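Local coordinates for uncharacterized protein (Staphylococcus aureus subsp. aureus Mu50, PDB 4QPV) that is of unknown function but belongs to the DUF1672 family and adopts a unique kinked-helix-beta-beta-beta repeat fold, at residues M22-Y27 against K267-K272; V79-H84 against I96-S101; T155-N160 against T224-K229. All coordinates share one frame; numbering follows the deposited sequence. Where two conformers were deposited one is given.

How the interactions relate
The three contacts show how strand pairing at very different sequence separations helps to fold one chain. Interaction 1 joins segments near the two ends of the modelled chain, and the stretch between its segments contains both others. Interaction 3 lies close by, its centre about 9 Å from that of interaction 1, and the two touch directly: Y27 O and T158 OG1 are 2.6 Å apart, a probable hydrogen bond, while A24 CB packs 3.4 Å from F226 CD2. Interaction 2 stands apart in a separate antiparallel sheet, its centre about 24 Å from that of interaction 1 and 27 Å from that of interaction 3. Its nearest atoms remain about 9 Å and 8 Å from theirs.

Interaction 1: M22-Y27 against K267-K272; sequences MEASKY and KYINTK
The carbonyl oxygen K267 O is gripped twice: A24 N donates to it over 2.7 Å in an almost straight bond (173°), and water 1, which also accepts from S25 N, donates to it over 2.8 Å. The E23 CA-H adds a weaker contact there. Selenomethionine M22 and I269 exchange backbone bonds, I269 N giving the shorter one to M22 O (2.8 Å). These pair strands 21-23 and 268-270 into a two-stranded antiparallel sheet, with M22 and I269 the hydrogen-bonded pair and E23 and Y268 the non-hydrogen-bonded one; the A24-K267 bond continues the contact beyond the strands. There Y27 turns to T271. With its CG trans to the backbone N (chi1 178°), the ring passes T271 at a slant, and its OH donates to T271 O over 2.7 Å, approaching 20° off the carbonyl plane. The I269 CG2 methyl sits 3.5 Å from Y27 CB, the side chains crossing nearly at right angles. T271 CG2 lies 3.8 Å from M22 CB and touches the M22 CE methyl, while T271 OG1 is bonded to P19 O. E23 and K267 run side by side, E23 CG 3.9 Å from K267 CD, with K267 NZ salt-bridged to D230.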
loop_
_atom_site.group_PDB
_atom_site.type_symbol
_atom_site.label_atom_id
_atom_site.label_comp_id
_atom_site.label_asym_id
_atom_site.label_seq_id
_atom_site.Cartn_x
_atom_site.Cartn_y
_atom_site.Cartn_z
HETATM N N MSE A 22 12.259 3.309 16.610
HETATM C CA MSE A 22 11.657 4.569 16.977
HETATM C C MSE A 22 10.190 4.382 17.218
HETATM O O MSE A 22 9.594 3.452 16.653
HETATM C CB MSE A 22 11.833 5.500 15.764
HETATM C CG MSE A 22 11.943 6.941 16.093
HETATM SE SE MSE A 22 12.317 7.808 14.408
HETATM C CE MSE A 22 14.079 7.763 14.437
ATOM N N GLU A 23 9.571 5.325 17.944
ATOM C CA GLU A 23 8.117 5.352 18.098
ATOM C C GLU A 23 7.490 5.598 16.723
ATOM O O GLU A 23 7.933 6.485 15.973
ATOM C CB GLU A 23 7.687 6.436 19.104
ATOM C CG GLU A 23 8.115 6.086 20.517
ATOM C CD GLU A 23 7.859 7.136 21.574
ATOM O OE1 GLU A 23 6.779 7.770 21.546
ATOM O OE2 GLU A 23 8.711 7.270 22.480
ATOM N N ALA A 24 6.499 4.782 16.365
ATOM C CA ALA A 24 5.832 4.903 15.068
ATOM C C ALA A 24 5.234 6.301 14.846
ATOM O O ALA A 24 5.265 6.802 13.718
ATOM C CB ALA A 24 4.750 3.868 14.951
ATOM N N SER A 25 4.761 6.959 15.929
ATOM C CA SER A 25 4.179 8.310 15.849
ATOM C C SER A 25 5.216 9.379 15.435
ATOM O O SER A 25 4.839 10.440 14.943
ATOM C CB SER A 25 3.564 8.687 17.196
ATOM O OG SER A 25 4.578 8.749 18.182
ATOM N N LYS A 26 6.501 9.109 15.628
ATOM C CA LYS A 26 7.549 10.054 15.295
ATOM C C LYS A 26 8.358 9.613 14.052
ATOM O O LYS A 26 9.224 10.360 13.579
ATOM C CB LYS A 26 8.460 10.260 16.517
ATOM C CG LYS A 26 7.722 10.962 17.660
ATOM C CD LYS A 26 8.409 10.845 19.001
ATOM C CE LYS A 26 7.486 11.327 20.102
ATOM N NZ LYS A 26 8.070 11.122 21.453
ATOM N N TYR A 27 8.094 8.412 13.533
ATOM C CA TYR A 27 8.841 7.938 12.378
ATOM C C TYR A 27 8.276 8.520 11.062
ATOM O O TYR A 27 7.095 8.346 10.761
ATOM C CB TYR A 27 8.828 6.416 12.352
ATOM C CG TYR A 27 9.539 5.828 11.152
ATOM C CD1 TYR A 27 10.925 5.898 11.034
ATOM C CD2 TYR A 27 8.831 5.140 10.167
ATOM C CE1 TYR A 27 11.587 5.335 9.947
ATOM C CE2 TYR A 27 9.487 4.543 9.089
ATOM C CZ TYR A 27 10.865 4.623 8.998
ATOM O OH TYR A 27 11.526 4.029 7.957
ATOM N N LYS A 267 4.357 0.223 20.182
ATOM C CA LYS A 267 4.506 1.573 19.630
ATOM C C LYS A 267 5.703 1.767 18.709
ATOM O O LYS A 267 5.877 2.869 18.185
ATOM C CB LYS A 267 4.601 2.595 20.794
ATOM C CG LYS A 267 5.866 2.496 21.642
ATOM C CD LYS A 267 5.966 3.631 22.671
ATOM C CE LYS A 267 5.039 3.477 23.857
ATOM N NZ LYS A 267 5.232 4.573 24.847
ATOM N N TYR A 268 6.541 0.733 18.524
ATOM C CA TYR A 268 7.804 0.909 17.806
ATOM C C TYR A 268 7.793 0.460 16.361
ATOM O O TYR A 268 6.961 -0.342 15.956
ATOM C CB TYR A 268 8.930 0.178 18.539
ATOM C CG TYR A 268 9.128 0.689 19.948
ATOM C CD1 TYR A 268 9.776 1.899 20.188
ATOM C CD2 TYR A 268 8.637 -0.018 21.040
ATOM C CE1 TYR A 268 9.937 2.389 21.485
ATOM C CE2 TYR A 268 8.805 0.454 22.342
ATOM C CZ TYR A 268 9.453 1.661 22.560
ATOM O OH TYR A 268 9.622 2.133 23.841
ATOM N N ILE A 269 8.748 0.980 15.592
ATOM C CA ILE A 269 8.914 0.640 14.184
ATOM C C ILE A 269 10.402 0.585 13.872
ATOM O O ILE A 269 11.171 1.432 14.336
ATOM C CB ILE A 269 8.126 1.594 13.224
ATOM C CG1 ILE A 269 8.091 1.057 11.749
ATOM C CG2 ILE A 269 8.632 3.039 13.277
ATOM C CD1 ILE A 269 7.242 -0.252 11.516
ATOM N N ASN A 270 10.805 -0.426 13.101
ATOM C CA ASN A 270 12.195 -0.563 12.662
ATOM C C ASN A 270 12.462 0.537 11.621
ATOM O O ASN A 270 11.776 0.581 10.606
ATOM C CB ASN A 270 12.400 -1.961 12.082
ATOM C CG ASN A 270 13.831 -2.266 11.757
ATOM O OD1 ASN A 270 14.408 -1.736 10.813
ATOM N ND2 ASN A 270 14.420 -3.144 12.528
ATOM N N THR A 271 13.430 1.421 11.866
ATOM C CA THR A 271 13.662 2.578 10.981
ATOM C C THR A 271 14.215 2.213 9.594
ATOM O O THR A 271 13.803 2.824 8.608
ATOM C CB THR A 271 14.561 3.634 11.651
ATOM O OG1 THR A 271 15.811 3.046 12.002
ATOM C CG2 THR A 271 13.905 4.259 12.895
ATOM N N LYS A 272 15.143 1.251 9.530
ATOM C CA LYS A 272 15.769 0.843 8.271
ATOM C C LYS A 272 14.803 0.001 7.438
ATOM O O LYS A 272 14.781 0.131 6.212
ATOM C CB LYS A 272 17.067 0.058 8.562
ATOM C CG LYS A 272 17.945 -0.199 7.344
ATOM C CD LYS A 272 19.127 -1.105 7.698
ATOM C CE LYS A 272 20.165 -1.131 6.602
ATOM N NZ LYS A 272 21.296 -2.050 6.922
HETATM O O HOH W 1 4.211 5.076 18.325
#

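Interaction 2: V79-H84 against I96-S101; sequences VEVFVH and IPFDKS
V79 and V81 face F98 and I96 across a beta hairpin, whose strands 78-87 and 90-98 form the second and third strands of a three-stranded antiparallel sheet. Strands 79-84 and 96-98 run antiparallel, their directions 152° apart. Four backbone hydrogen bonds set the register. V79 N donates to F98 O over 2.9 Å and F98 N returns a bond to V79 O over 2.8 Å. V81 and I96 form the second such pair, with both bonds at 3.0 Å between N and O. Between them, E80 and P97 occupy a non-hydrogen-bonded position, their CA atoms 4.1 Å apart. There the imino acid costs the pairing nothing, because the P97 nitrogen faces away from strand 78-87, towards the outer edge of the sheet. CA-H contacts from P97 to V79 O and from E80 to I96 O fill in between the conventional bonds.

Apolar contacts gather on the face that carries V79, V81, I96 and F98. V79 CG2 packs 3.9 Å from F98 CB. V81 CG2 comes to 3.8 Å from F98 CE2, but V81 was modelled in two conformers and this touch is doubtful. Helix 48-63 covers this face, I51 meeting both valines and F58 meeting I96.

On the face of E80 and P97, the E80 carboxylate is held by S95 through OE2 and by S75 through OE1. Its extended chain starts trans to the backbone N (chi1 -174°), which brings E80 CG to 3.6 Å from I96 O.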
loop_
_atom_site.group_PDB
_atom_site.type_symbol
_atom_site.label_atom_id
_atom_site.label_comp_id
_atom_site.label_asym_id
_atom_site.label_seq_id
_atom_site.Cartn_x
_atom_site.Cartn_y
_atom_site.Cartn_z
ATOM N N VAL A 79 18.747 0.778 -8.301
ATOM C CA VAL A 79 17.936 1.766 -7.595
ATOM C C VAL A 79 16.486 1.292 -7.560
ATOM O O VAL A 79 16.124 0.302 -8.213
ATOM C CB VAL A 79 18.056 3.183 -8.228
ATOM C CG1 VAL A 79 19.500 3.695 -8.169
ATOM C CG2 VAL A 79 17.524 3.200 -9.672
ATOM N N GLU A 80 15.676 2.000 -6.797
ATOM C CA GLU A 80 14.249 1.715 -6.652
ATOM C C GLU A 80 13.490 3.022 -6.468
ATOM O O GLU A 80 13.936 3.888 -5.714
ATOM C CB GLU A 80 14.012 0.770 -5.480
ATOM C CG GLU A 80 12.566 0.304 -5.335
ATOM C CD GLU A 80 12.430 -0.805 -4.314
ATOM O OE1 GLU A 80 13.458 -1.202 -3.714
ATOM O OE2 GLU A 80 11.293 -1.287 -4.121
ATOM N N VAL A 81 12.356 3.162 -7.173
ATOM C CA VAL A 81 11.506 4.358 -7.124
ATOM C C VAL A 81 10.177 4.003 -6.495
ATOM O O VAL A 81 9.486 3.124 -7.012
ATOM C CB VAL A 81 11.254 5.009 -8.516
ATOM C CG1 VAL A 81 10.614 6.391 -8.378
ATOM C CG2 VAL A 81 12.515 5.078 -9.347
ATOM N N PHE A 82 9.809 4.705 -5.428
ATOM C CA PHE A 82 8.521 4.562 -4.752
ATOM C C PHE A 82 7.646 5.626 -5.393
ATOM O O PHE A 82 8.138 6.736 -5.634
ATOM C CB PHE A 82 8.683 4.775 -3.244
ATOM C CG PHE A 82 9.321 3.600 -2.550
ATOM C CD1 PHE A 82 10.686 3.332 -2.702
ATOM C CD2 PHE A 82 8.566 2.757 -1.742
ATOM C CE1 PHE A 82 11.268 2.226 -2.079
ATOM C CE2 PHE A 82 9.153 1.650 -1.118
ATOM C CZ PHE A 82 10.496 1.397 -1.286
ATOM N N VAL A 83 6.397 5.285 -5.718
ATOM C CA VAL A 83 5.479 6.207 -6.372
ATOM C C VAL A 83 4.126 6.230 -5.643
ATOM O O VAL A 83 3.744 5.251 -5.012
ATOM C CB VAL A 83 5.278 5.894 -7.889
ATOM C CG1 VAL A 83 6.599 5.939 -8.675
ATOM C CG2 VAL A 83 4.547 4.553 -8.108
ATOM N N HIS A 84 3.414 7.349 -5.760
ATOM C CA HIS A 84 2.054 7.490 -5.276
ATOM C C HIS A 84 1.181 7.826 -6.469
ATOM O O HIS A 84 1.537 8.671 -7.301
ATOM C CB HIS A 84 1.908 8.548 -4.158
ATOM C CG HIS A 84 0.492 8.691 -3.656
ATOM N ND1 HIS A 84 -0.103 7.708 -2.884
ATOM C CD2 HIS A 84 -0.403 9.696 -3.847
ATOM C CE1 HIS A 84 -1.327 8.147 -2.610
ATOM N NE2 HIS A 84 -1.553 9.338 -3.159
ATOM N N ILE A 96 9.213 0.323 -8.018
ATOM C CA ILE A 96 9.780 -0.389 -9.150
ATOM C C ILE A 96 11.307 -0.365 -9.048
ATOM O O ILE A 96 11.860 0.728 -8.877
ATOM C CB ILE A 96 9.265 0.186 -10.513
ATOM C CG1 ILE A 96 9.806 -0.597 -11.728
ATOM C CG2 ILE A 96 9.502 1.699 -10.670
ATOM C CD1 ILE A 96 9.206 -1.986 -11.938
ATOM N N PRO A 97 12.008 -1.514 -9.176
ATOM C CA PRO A 97 13.478 -1.446 -9.173
ATOM C C PRO A 97 13.992 -1.146 -10.575
ATOM O O PRO A 97 13.338 -1.489 -11.572
ATOM C CB PRO A 97 13.879 -2.843 -8.701
ATOM C CG PRO A 97 12.797 -3.738 -9.234
ATOM C CD PRO A 97 11.540 -2.914 -9.361
ATOM N N PHE A 98 15.178 -0.534 -10.668
ATOM C CA PHE A 98 15.838 -0.302 -11.949
ATOM C C PHE A 98 17.315 -0.573 -11.856
ATOM O O PHE A 98 17.898 -0.368 -10.793
ATOM C CB PHE A 98 15.683 1.172 -12.382
ATOM C CG PHE A 98 14.330 1.671 -12.801
ATOM C CD1 PHE A 98 13.625 1.040 -13.825
ATOM C CD2 PHE A 98 13.831 2.866 -12.297
ATOM C CE1 PHE A 98 12.398 1.550 -14.266
ATOM C CE2 PHE A 98 12.642 3.407 -12.788
ATOM C CZ PHE A 98 11.940 2.750 -13.779
ATOM N N ASP A 99 17.951 -0.908 -12.986
ATOM C CA ASP A 99 19.416 -0.971 -13.043
ATOM C C ASP A 99 19.905 0.472 -13.175
ATOM O O ASP A 99 19.124 1.337 -13.568
ATOM C CB ASP A 99 19.897 -1.817 -14.244
ATOM C CG ASP A 99 19.530 -3.285 -14.168
ATOM O OD1 ASP A 99 19.428 -3.820 -13.037
ATOM O OD2 ASP A 99 19.348 -3.901 -15.235
ATOM N N LYS A 100 21.173 0.738 -12.871
ATOM C CA LYS A 100 21.759 2.082 -13.034
ATOM C C LYS A 100 21.629 2.554 -14.487
ATOM O O LYS A 100 21.528 3.752 -14.726
ATOM C CB LYS A 100 23.240 2.068 -12.611
ATOM C CG LYS A 100 23.465 1.930 -11.107
ATOM C CD LYS A 100 24.898 1.486 -10.841
ATOM C CE LYS A 100 25.691 2.532 -10.109
ATOM N NZ LYS A 100 27.159 2.368 -10.308
ATOM N N SER A 101 21.579 1.606 -15.457
ATOM C CA SER A 101 21.440 1.909 -16.892
ATOM C C SER A 101 20.107 2.612 -17.237
ATOM O O SER A 101 19.950 3.072 -18.366
ATOM C CB SER A 101 21.587 0.644 -17.729
ATOM O OG SER A 101 20.509 -0.238 -17.468
#

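Interaction 3: T155-N160 against T224-K229; sequences TGYTEN and TLFSTK
T155 and F226 form a short antiparallel bridge, reinforced by an aromatic pair, where strand 154-155 joins strand 220-227 of the mixed sheet. The bridge is a hydrogen-bonded one: F226 N donates to T155 O over 2.8 Å and T155 N to F226 O over 3.0 Å. Water 2 also donates to F226 O and is hydrogen-bonded to T155 OG1 (2.8 Å). The CG2 methyls of T155 and T228 meet at 3.7 Å.

The chain then passes through G156, whose carbonyl carbon lies 3.7 Å from F226 CD1, and brings Y157 round to the F226 ring. F226 CG lies beside its backbone N (chi1 -60°), which sends the ring toward Y157. This is a T-shaped stack, the centroids 5.0 Å apart and the planes at 76°: F226 presents its edge, with CZ 3.8 Å above the centre of one Y157 face. T224 OG1 lies at the Y157 ring edge, and Y157 OH is bonded to P274 O. The contact buries T224 O without a partner in the model. I269 packs on F226 too. Past Y157 comes T158, the N-cap of helix 159-165, its hydroxyl bonded to A161 N, completing a strand-to-helix connection at the margin of the mixed sheet.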
loop_
_atom_site.group_PDB
_atom_site.type_symbol
_atom_site.label_atom_id
_atom_site.label_comp_id
_atom_site.label_asym_id
_atom_site.label_seq_id
_atom_site.Cartn_x
_atom_site.Cartn_y
_atom_site.Cartn_z
ATOM N N THR A 155 -2.189 4.700 17.356
ATOM C CA THR A 155 -1.897 5.607 16.244
ATOM C C THR A 155 -1.660 4.719 15.048
ATOM O O THR A 155 -1.451 3.509 15.199
ATOM C CB THR A 155 -0.650 6.511 16.525
ATOM O OG1 THR A 155 0.523 5.701 16.487
ATOM C CG2 THR A 155 -0.729 7.286 17.842
ATOM N N GLY A 156 -1.595 5.309 13.875
ATOM C CA GLY A 156 -1.180 4.554 12.706
ATOM C C GLY A 156 0.246 4.968 12.396
ATOM O O GLY A 156 0.920 5.585 13.226
ATOM N N TYR A 157 0.715 4.671 11.185
ATOM C CA TYR A 157 1.989 5.227 10.705
ATOM C C TYR A 157 1.809 6.727 10.492
ATOM O O TYR A 157 0.671 7.166 10.392
ATOM C CB TYR A 157 2.263 4.624 9.323
ATOM C CG TYR A 157 2.915 3.270 9.264
ATOM C CD1 TYR A 157 4.294 3.130 9.437
ATOM C CD2 TYR A 157 2.200 2.158 8.822
ATOM C CE1 TYR A 157 4.922 1.893 9.279
ATOM C CE2 TYR A 157 2.815 0.919 8.660
ATOM C CZ TYR A 157 4.174 0.794 8.878
ATOM O OH TYR A 157 4.754 -0.417 8.652
ATOM N N THR A 158 2.874 7.496 10.300
ATOM C CA THR A 158 2.723 8.886 9.869
ATOM C C THR A 158 2.491 8.888 8.347
ATOM O O THR A 158 2.852 7.918 7.651
ATOM C CB THR A 158 3.964 9.740 10.201
ATOM O OG1 THR A 158 5.077 9.260 9.409
ATOM C CG2 THR A 158 4.291 9.760 11.699
ATOM N N GLU A 159 1.950 9.990 7.827
ATOM C CA GLU A 159 1.734 10.126 6.391
ATOM C C GLU A 159 3.083 10.062 5.651
ATOM O O GLU A 159 3.169 9.409 4.609
ATOM C CB GLU A 159 0.977 11.433 6.075
ATOM C CG GLU A 159 -0.466 11.413 6.553
ATOM C CD GLU A 159 -1.339 12.544 6.040
ATOM O OE1 GLU A 159 -1.791 12.460 4.875
ATOM O OE2 GLU A 159 -1.600 13.496 6.811
ATOM N N ASN A 160 4.150 10.689 6.192
ATOM C CA ASN A 160 5.458 10.652 5.524
ATOM C C ASN A 160 6.016 9.245 5.459
ATOM O O ASN A 160 6.562 8.853 4.428
ATOM C CB ASN A 160 6.465 11.556 6.206
ATOM C CG ASN A 160 6.395 12.982 5.761
ATOM O OD1 ASN A 160 6.220 13.888 6.568
ATOM N ND2 ASN A 160 6.532 13.209 4.469
ATOM N N THR A 224 -2.972 -1.328 10.531
ATOM C CA THR A 224 -1.558 -1.219 10.938
ATOM C C THR A 224 -1.561 -0.247 12.100
ATOM O O THR A 224 -1.279 0.943 11.936
ATOM C CB THR A 224 -0.652 -0.761 9.758
ATOM O OG1 THR A 224 -1.086 0.529 9.299
ATOM C CG2 THR A 224 -0.622 -1.776 8.594
ATOM N N LEU A 225 -2.007 -0.728 13.263
ATOM C CA LEU A 225 -2.117 0.137 14.443
ATOM C C LEU A 225 -0.972 -0.092 15.418
ATOM O O LEU A 225 -0.511 -1.215 15.612
ATOM C CB LEU A 225 -3.460 -0.076 15.157
ATOM C CG LEU A 225 -4.708 -0.010 14.257
ATOM C CD1 LEU A 225 -5.975 -0.247 15.085
ATOM C CD2 LEU A 225 -4.788 1.350 13.495
ATOM N N PHE A 226 -0.526 0.994 16.030
ATOM C CA PHE A 226 0.560 0.983 17.006
ATOM C C PHE A 226 0.006 1.424 18.359
ATOM O O PHE A 226 -0.484 2.554 18.499
ATOM C CB PHE A 226 1.688 1.911 16.528
ATOM C CG PHE A 226 2.278 1.527 15.189
ATOM C CD1 PHE A 226 1.688 1.963 13.997
ATOM C CD2 PHE A 226 3.427 0.740 15.115
ATOM C CE1 PHE A 226 2.247 1.622 12.758
ATOM C CE2 PHE A 226 4.028 0.465 13.876
ATOM C CZ PHE A 226 3.429 0.903 12.707
ATOM N N SER A 227 0.059 0.534 19.361
ATOM C CA SER A 227 -0.415 0.880 20.693
ATOM C C SER A 227 0.346 2.097 21.258
ATOM O O SER A 227 1.540 2.246 20.997
ATOM C CB SER A 227 -0.237 -0.302 21.637
ATOM O OG SER A 227 -0.667 0.036 22.942
ATOM N N THR A 228 -0.328 2.935 22.046
ATOM C CA THR A 228 0.334 4.059 22.723
ATOM C C THR A 228 0.714 3.642 24.156
ATOM O O THR A 228 1.280 4.451 24.892
ATOM C CB THR A 228 -0.528 5.341 22.722
ATOM O OG1 THR A 228 -1.746 5.081 23.406
ATOM C CG2 THR A 228 -0.806 5.877 21.314
ATOM N N LYS A 229 0.407 2.393 24.554
ATOM C CA LYS A 229 0.768 1.857 25.883
ATOM C C LYS A 229 2.270 1.673 25.997
ATOM O O LYS A 229 2.875 1.094 25.101
ATOM C CB LYS A 229 0.115 0.487 26.158
ATOM C CG LYS A 229 -1.404 0.471 26.152
ATOM C CD LYS A 229 -1.890 -0.955 26.357
ATOM C CE LYS A 229 -3.391 -1.045 26.448
ATOM N NZ LYS A 229 -3.824 -2.431 26.775
HETATM O O HOH W 2 1.592 4.749 18.854
#